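Long-range contact in fanconi-associated nuclease 1 homolog (PDB 5Y7Q), which is a bacterial homolog of Fanconi-associated nuclease 1, a multidomain protein with a VRR-NUC nuclease-family domain: residues His404-Leu417 against Phe485-Ala499. Numbering follows the deposited sequence.
Sequences HYVENGLINSLFGL and FVYWELLGEELLEQA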
loop_
_atom_site.group_PDB
_atom_site.type_symbol
_atom_site.label_atom_id
_atom_site.label_comp_id
_atom_site.label_asym_id
_atom_site.label_seq_id
_atom_site.Cartn_x
_atom_site.Cartn_y
_atom_site.Cartn_z
ATOM N N HIS A 404 27.099 0.331 -7.287
ATOM C CA HIS A 404 25.693 0.574 -7.569
ATOM C C HIS A 404 24.917 0.812 -6.283
ATOM O O HIS A 404 25.139 0.138 -5.268
ATOM C CB HIS A 404 25.112 -0.593 -8.333
ATOM C CG HIS A 404 25.810 -0.845 -9.628
ATOM N ND1 HIS A 404 25.484 -0.183 -10.794
ATOM C CD2 HIS A 404 26.836 -1.669 -9.939
ATOM C CE1 HIS A 404 26.271 -0.600 -11.771
ATOM N NE2 HIS A 404 27.096 -1.503 -11.278
ATOM N N TYR A 405 24.018 1.787 -6.341
ATOM C CA TYR A 405 23.102 2.095 -5.253
ATOM C C TYR A 405 21.812 1.338 -5.553
ATOM O O TYR A 405 21.044 1.731 -6.438
ATOM C CB TYR A 405 22.895 3.605 -5.185
ATOM C CG TYR A 405 22.142 4.117 -3.982
ATOM C CD1 TYR A 405 21.900 5.471 -3.820
ATOM C CD2 TYR A 405 21.691 3.250 -3.003
ATOM C CE1 TYR A 405 21.210 5.943 -2.722
ATOM C CE2 TYR A 405 21.002 3.711 -1.904
ATOM C CZ TYR A 405 20.758 5.057 -1.765
ATOM O OH TYR A 405 20.065 5.501 -0.655
ATOM N N VAL A 406 21.556 0.281 -4.788
ATOM C CA VAL A 406 20.541 -0.711 -5.130
ATOM C C VAL A 406 19.577 -0.972 -3.977
ATOM O O VAL A 406 18.371 -1.030 -4.198
ATOM C CB VAL A 406 21.199 -2.010 -5.603
ATOM C CG1 VAL A 406 21.721 -1.798 -6.980
ATOM C CG2 VAL A 406 22.302 -2.408 -4.646
ATOM N N GLU A 407 20.096 -1.323 -2.801
ATOM C CA GLU A 407 19.344 -1.404 -1.541
ATOM C C GLU A 407 18.118 -2.311 -1.659
ATOM O O GLU A 407 16.972 -1.879 -1.676
ATOM C CB GLU A 407 18.961 -0.016 -1.000
ATOM C CG GLU A 407 18.016 0.855 -1.806
ATOM C CD GLU A 407 17.599 2.112 -1.052
ATOM O OE1 GLU A 407 17.719 2.125 0.197
ATOM O OE2 GLU A 407 17.164 3.087 -1.713
ATOM N N ASN A 408 18.406 -3.601 -1.713
ATOM C CA ASN A 408 17.445 -4.706 -1.778
ATOM C C ASN A 408 16.674 -4.757 -3.099
ATOM O O ASN A 408 15.968 -5.731 -3.333
ATOM C CB ASN A 408 16.483 -4.771 -0.567
ATOM C CG ASN A 408 15.341 -3.782 -0.629
ATOM O OD1 ASN A 408 14.541 -3.796 -1.559
ATOM N ND2 ASN A 408 15.225 -2.944 0.410
ATOM N N GLY A 409 16.869 -3.805 -4.010
ATOM C CA GLY A 409 16.256 -3.930 -5.317
ATOM C C GLY A 409 16.931 -4.918 -6.250
ATOM O O GLY A 409 16.266 -5.528 -7.100
ATOM N N LEU A 410 18.247 -5.086 -6.139
ATOM C CA LEU A 410 18.915 -6.032 -7.030
ATOM C C LEU A 410 18.614 -7.474 -6.633
ATOM O O LEU A 410 18.223 -8.292 -7.475
ATOM C CB LEU A 410 20.414 -5.782 -7.051
ATOM C CG LEU A 410 21.127 -6.984 -7.665
ATOM C CD1 LEU A 410 20.875 -7.042 -9.169
ATOM C CD2 LEU A 410 22.610 -6.963 -7.327
ATOM N N ILE A 411 18.755 -7.796 -5.347
ATOM C CA ILE A 411 18.521 -9.170 -4.917
ATOM C C ILE A 411 17.051 -9.554 -5.065
ATOM O O ILE A 411 16.738 -10.650 -5.552
ATOM C CB ILE A 411 19.032 -9.354 -3.485
ATOM C CG1 ILE A 411 20.539 -9.216 -3.522
ATOM C CG2 ILE A 411 18.628 -10.699 -2.937
ATOM C CD1 ILE A 411 21.189 -9.344 -2.195
ATOM N N ASN A 412 16.127 -8.673 -4.658
ATOM C CA ASN A 412 14.715 -8.967 -4.886
ATOM C C ASN A 412 14.434 -9.121 -6.368
ATOM O O ASN A 412 13.722 -10.044 -6.772
ATOM C CB ASN A 412 13.819 -7.894 -4.287
ATOM C CG ASN A 412 13.853 -7.896 -2.787
ATOM O OD1 ASN A 412 14.577 -8.687 -2.189
ATOM N ND2 ASN A 412 13.107 -6.994 -2.166
ATOM N N SER A 413 15.028 -8.264 -7.204
ATOM C CA SER A 413 14.785 -8.391 -8.634
ATOM C C SER A 413 15.229 -9.750 -9.140
ATOM O O SER A 413 14.454 -10.464 -9.777
ATOM C CB SER A 413 15.482 -7.272 -9.387
ATOM O OG SER A 413 14.782 -6.061 -9.165
ATOM N N LEU A 414 16.473 -10.136 -8.855
ATOM C CA LEU A 414 16.949 -11.443 -9.293
ATOM C C LEU A 414 15.999 -12.547 -8.847
ATOM O O LEU A 414 15.734 -13.496 -9.599
ATOM C CB LEU A 414 18.363 -11.683 -8.757
ATOM C CG LEU A 414 19.412 -10.743 -9.344
ATOM C CD1 LEU A 414 20.694 -10.858 -8.579
ATOM C CD2 LEU A 414 19.634 -11.074 -10.787
ATOM N N PHE A 415 15.446 -12.423 -7.639
ATOM C CA PHE A 415 14.485 -13.418 -7.173
ATOM C C PHE A 415 13.216 -13.398 -8.016
ATOM O O PHE A 415 12.707 -14.450 -8.432
ATOM C CB PHE A 415 14.139 -13.170 -5.717
ATOM C CG PHE A 415 12.964 -13.952 -5.250
ATOM C CD1 PHE A 415 13.061 -15.326 -5.076
ATOM C CD2 PHE A 415 11.764 -13.326 -4.979
ATOM C CE1 PHE A 415 11.972 -16.068 -4.631
ATOM C CE2 PHE A 415 10.669 -14.054 -4.542
ATOM C CZ PHE A 415 10.774 -15.433 -4.365
ATOM N N GLY A 416 12.686 -12.210 -8.281
ATOM C CA GLY A 416 11.442 -12.131 -9.011
ATOM C C GLY A 416 11.594 -12.556 -10.450
ATOM O O GLY A 416 10.645 -13.074 -11.054
ATOM N N LEU A 417 12.782 -12.350 -11.018
ATOM C CA LEU A 417 13.043 -12.820 -12.367
ATOM C C LEU A 417 13.126 -14.337 -12.403
ATOM O O LEU A 417 12.486 -14.985 -13.245
ATOM C CB LEU A 417 14.320 -12.183 -12.901
ATOM C CG LEU A 417 13.986 -10.746 -13.309
ATOM C CD1 LEU A 417 15.271 -9.957 -13.544
ATOM C CD2 LEU A 417 13.040 -10.714 -14.555
ATOM N N PHE A 485 8.393 -7.985 -6.912
ATOM C CA PHE A 485 9.813 -7.962 -6.559
ATOM C C PHE A 485 10.774 -7.360 -7.590
ATOM O O PHE A 485 11.973 -7.268 -7.292
ATOM C CB PHE A 485 10.293 -9.371 -6.230
ATOM C CG PHE A 485 9.472 -10.049 -5.207
ATOM C CD1 PHE A 485 8.689 -11.148 -5.546
ATOM C CD2 PHE A 485 9.465 -9.598 -3.907
ATOM C CE1 PHE A 485 7.923 -11.789 -4.598
ATOM C CE2 PHE A 485 8.700 -10.239 -2.944
ATOM C CZ PHE A 485 7.921 -11.335 -3.296
ATOM N N VAL A 486 10.330 -6.971 -8.784
ATOM C CA VAL A 486 11.270 -6.638 -9.854
ATOM C C VAL A 486 11.217 -5.145 -10.117
ATOM O O VAL A 486 10.193 -4.625 -10.577
ATOM C CB VAL A 486 10.995 -7.427 -11.141
ATOM C CG1 VAL A 486 11.920 -6.947 -12.248
ATOM C CG2 VAL A 486 11.177 -8.920 -10.895
ATOM N N TYR A 487 12.337 -4.466 -9.861
ATOM C CA TYR A 487 12.476 -3.032 -10.083
ATOM C C TYR A 487 13.254 -2.851 -11.388
ATOM O O TYR A 487 14.482 -2.803 -11.373
ATOM C CB TYR A 487 13.239 -2.383 -8.921
ATOM C CG TYR A 487 12.732 -2.627 -7.493
ATOM C CD1 TYR A 487 12.267 -1.569 -6.712
ATOM C CD2 TYR A 487 12.754 -3.888 -6.920
ATOM C CE1 TYR A 487 11.812 -1.759 -5.417
ATOM C CE2 TYR A 487 12.310 -4.090 -5.625
ATOM C CZ TYR A 487 11.836 -3.018 -4.877
ATOM O OH TYR A 487 11.387 -3.217 -3.585
ATOM N N TRP A 488 12.544 -2.592 -12.490
ATOM C CA TRP A 488 13.164 -2.529 -13.816
ATOM C C TRP A 488 13.906 -1.222 -14.039
ATOM O O TRP A 488 14.877 -1.173 -14.809
ATOM C CB TRP A 488 12.118 -2.649 -14.929
ATOM C CG TRP A 488 11.197 -3.781 -14.838
ATOM C CD1 TRP A 488 9.939 -3.760 -14.321
ATOM C CD2 TRP A 488 11.426 -5.128 -15.305
ATOM N NE1 TRP A 488 9.374 -5.005 -14.428
ATOM C CE2 TRP A 488 10.264 -5.863 -15.024
ATOM C CE3 TRP A 488 12.504 -5.778 -15.927
ATOM C CZ2 TRP A 488 10.150 -7.215 -15.321
ATOM C CZ3 TRP A 488 12.383 -7.123 -16.239
ATOM C CH2 TRP A 488 11.212 -7.825 -15.939
ATOM N N GLU A 489 13.377 -0.142 -13.474
ATOM C CA GLU A 489 14.023 1.155 -13.579
ATOM C C GLU A 489 15.444 1.071 -13.042
ATOM O O GLU A 489 16.382 1.636 -13.621
ATOM C CB GLU A 489 13.186 2.190 -12.815
ATOM C CG GLU A 489 11.631 1.870 -12.742
ATOM C CD GLU A 489 11.234 0.739 -11.728
ATOM O OE1 GLU A 489 12.000 0.518 -10.745
ATOM O OE2 GLU A 489 10.165 0.074 -11.929
ATOM N N LEU A 490 15.618 0.316 -11.956
ATOM C CA LEU A 490 16.877 0.171 -11.251
ATOM C C LEU A 490 17.811 -0.832 -11.904
ATOM O O LEU A 490 19.035 -0.724 -11.722
ATOM C CB LEU A 490 16.596 -0.265 -9.816
ATOM C CG LEU A 490 17.772 -0.869 -9.056
ATOM C CD1 LEU A 490 18.704 0.241 -8.611
ATOM C CD2 LEU A 490 17.306 -1.695 -7.885
ATOM N N LEU A 491 17.276 -1.809 -12.651
ATOM C CA LEU A 491 18.076 -2.940 -13.105
ATOM C C LEU A 491 18.339 -2.795 -14.599
ATOM O O LEU A 491 17.703 -3.459 -15.423
ATOM C CB LEU A 491 17.323 -4.244 -12.774
ATOM C CG LEU A 491 17.914 -5.614 -13.115
ATOM C CD1 LEU A 491 19.273 -5.736 -12.489
ATOM C CD2 LEU A 491 17.012 -6.690 -12.583
ATOM N N GLY A 492 19.430 -2.113 -14.920
ATOM C CA GLY A 492 19.832 -1.945 -16.298
ATOM C C GLY A 492 20.651 -3.111 -16.740
ATOM O O GLY A 492 21.094 -3.901 -15.917
ATOM N N GLU A 493 20.837 -3.239 -18.055
ATOM C CA GLU A 493 21.453 -4.466 -18.541
ATOM C C GLU A 493 22.829 -4.674 -17.912
ATOM O O GLU A 493 23.179 -5.801 -17.538
ATOM C CB GLU A 493 21.529 -4.463 -20.059
ATOM C CG GLU A 493 20.879 -5.677 -20.678
ATOM C CD GLU A 493 21.134 -5.736 -22.162
ATOM O OE1 GLU A 493 21.187 -4.649 -22.779
ATOM O OE2 GLU A 493 21.311 -6.853 -22.702
ATOM N N GLU A 494 23.589 -3.587 -17.708
ATOM C CA GLU A 494 24.949 -3.725 -17.187
ATOM C C GLU A 494 24.943 -4.203 -15.738
ATOM O O GLU A 494 25.675 -5.132 -15.375
ATOM C CB GLU A 494 25.718 -2.409 -17.326
ATOM C CG GLU A 494 25.539 -1.704 -18.679
ATOM C CD GLU A 494 26.249 -2.393 -19.853
ATOM O OE1 GLU A 494 26.953 -3.409 -19.640
ATOM O OE2 GLU A 494 26.107 -1.903 -21.000
ATOM N N LEU A 495 24.116 -3.605 -14.891
ATOM C CA LEU A 495 24.054 -4.098 -13.518
ATOM C C LEU A 495 23.545 -5.539 -13.462
ATOM O O LEU A 495 23.951 -6.309 -12.583
ATOM C CB LEU A 495 23.187 -3.171 -12.653
ATOM C CG LEU A 495 22.769 -3.787 -11.316
ATOM C CD1 LEU A 495 23.962 -4.061 -10.403
ATOM C CD2 LEU A 495 21.734 -2.958 -10.619
ATOM N N LEU A 496 22.687 -5.933 -14.405
ATOM C CA LEU A 496 22.245 -7.323 -14.471
ATOM C C LEU A 496 23.406 -8.252 -14.791
ATOM O O LEU A 496 23.568 -9.298 -14.156
ATOM C CB LEU A 496 21.158 -7.487 -15.526
ATOM C CG LEU A 496 20.572 -8.896 -15.534
ATOM C CD1 LEU A 496 19.991 -9.203 -14.159
ATOM C CD2 LEU A 496 19.513 -9.030 -16.624
ATOM N N GLU A 497 24.206 -7.901 -15.796
ATOM C CA GLU A 497 25.251 -8.809 -16.245
ATOM C C GLU A 497 26.336 -8.937 -15.179
ATOM O O GLU A 497 26.734 -10.053 -14.803
ATOM C CB GLU A 497 25.814 -8.328 -17.588
ATOM C CG GLU A 497 25.747 -9.360 -18.745
ATOM C CD GLU A 497 24.360 -10.006 -18.943
ATOM O OE1 GLU A 497 24.197 -11.195 -18.581
ATOM O OE2 GLU A 497 23.438 -9.333 -19.466
ATOM N N GLN A 498 26.778 -7.800 -14.628
ATOM C CA GLN A 498 27.728 -7.850 -13.518
ATOM C C GLN A 498 27.168 -8.641 -12.341
ATOM O O GLN A 498 27.864 -9.488 -11.773
ATOM C CB GLN A 498 28.123 -6.436 -13.098
ATOM C CG GLN A 498 28.747 -5.665 -14.244
ATOM C CD GLN A 498 29.164 -4.264 -13.866
ATOM O OE1 GLN A 498 28.632 -3.681 -12.927
ATOM N NE2 GLN A 498 30.132 -3.718 -14.597
ATOM N N ALA A 499 25.898 -8.423 -11.985
ATOM C CA ALA A 499 25.323 -9.211 -10.901
ATOM C C ALA A 499 25.340 -10.702 -11.231
ATOM O O ALA A 499 25.709 -11.528 -10.388
ATOM C CB ALA A 499 23.910 -8.732 -10.605
HETATM O O HOH W 1 10.345 -5.555 -2.617
#
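Ser413 and Tyr487 meet where the two backbones come closest, and Tyr487 N donates to Ser413 OG at 3.0 Å in a nearly straight bond (168° at the hydrogen). The same hydroxyl donates to Gly409 O one helical turn back, since chi1 of -73° sets OG beside its own backbone N; one side chain thus ties the incoming loop to helix 409-417. The Tyr487 ring lays a face over Gly409 CA, 4.2 Å from the ring centroid, in a CH-pi contact. A water bridges Tyr487 OH and Asn412 ND2, an amide nitrogen also bonded to Arg523 O. With no side chain on Gly409, Leu490 CD2 rests on its CA; near Gly416 the backbones run close and Val486 CG2 lies against the glycine. Farther along, Phe415 turns its edge to the face of Phe485, a T-shaped pair with planes 71° apart, while Leu417 CD2 reaches Trp488 CH2 at 3.7 Å. Leu410 CD1 touches both Leu491 CD1 and Ala499 CB. At the strand end, Leu495 CD1 lies over one face of the His404 imidazole, whose NE2 donates to Gln498 OE1 at 3.1 Å with the amide plane steeply inclined to the ring. Leu481 O accepts from Trp488 NE1. A type I' turn, Val406-Gly409, leads from edge strand 402-405 straight into the helix, so 485-499, in the VRR-NUC family region, packs on a strand-turn-helix unit. The axes of segments 409-417 and 493-499 pass 11.6 Å apart at closest, nearly perpendicular. Phe512 of helix 505-517 meets Phe415 edge-to-face, helix 467-478 packs on Leu417 and Leu496, and strand 402-405 pairs antiparallel with strand 529-533.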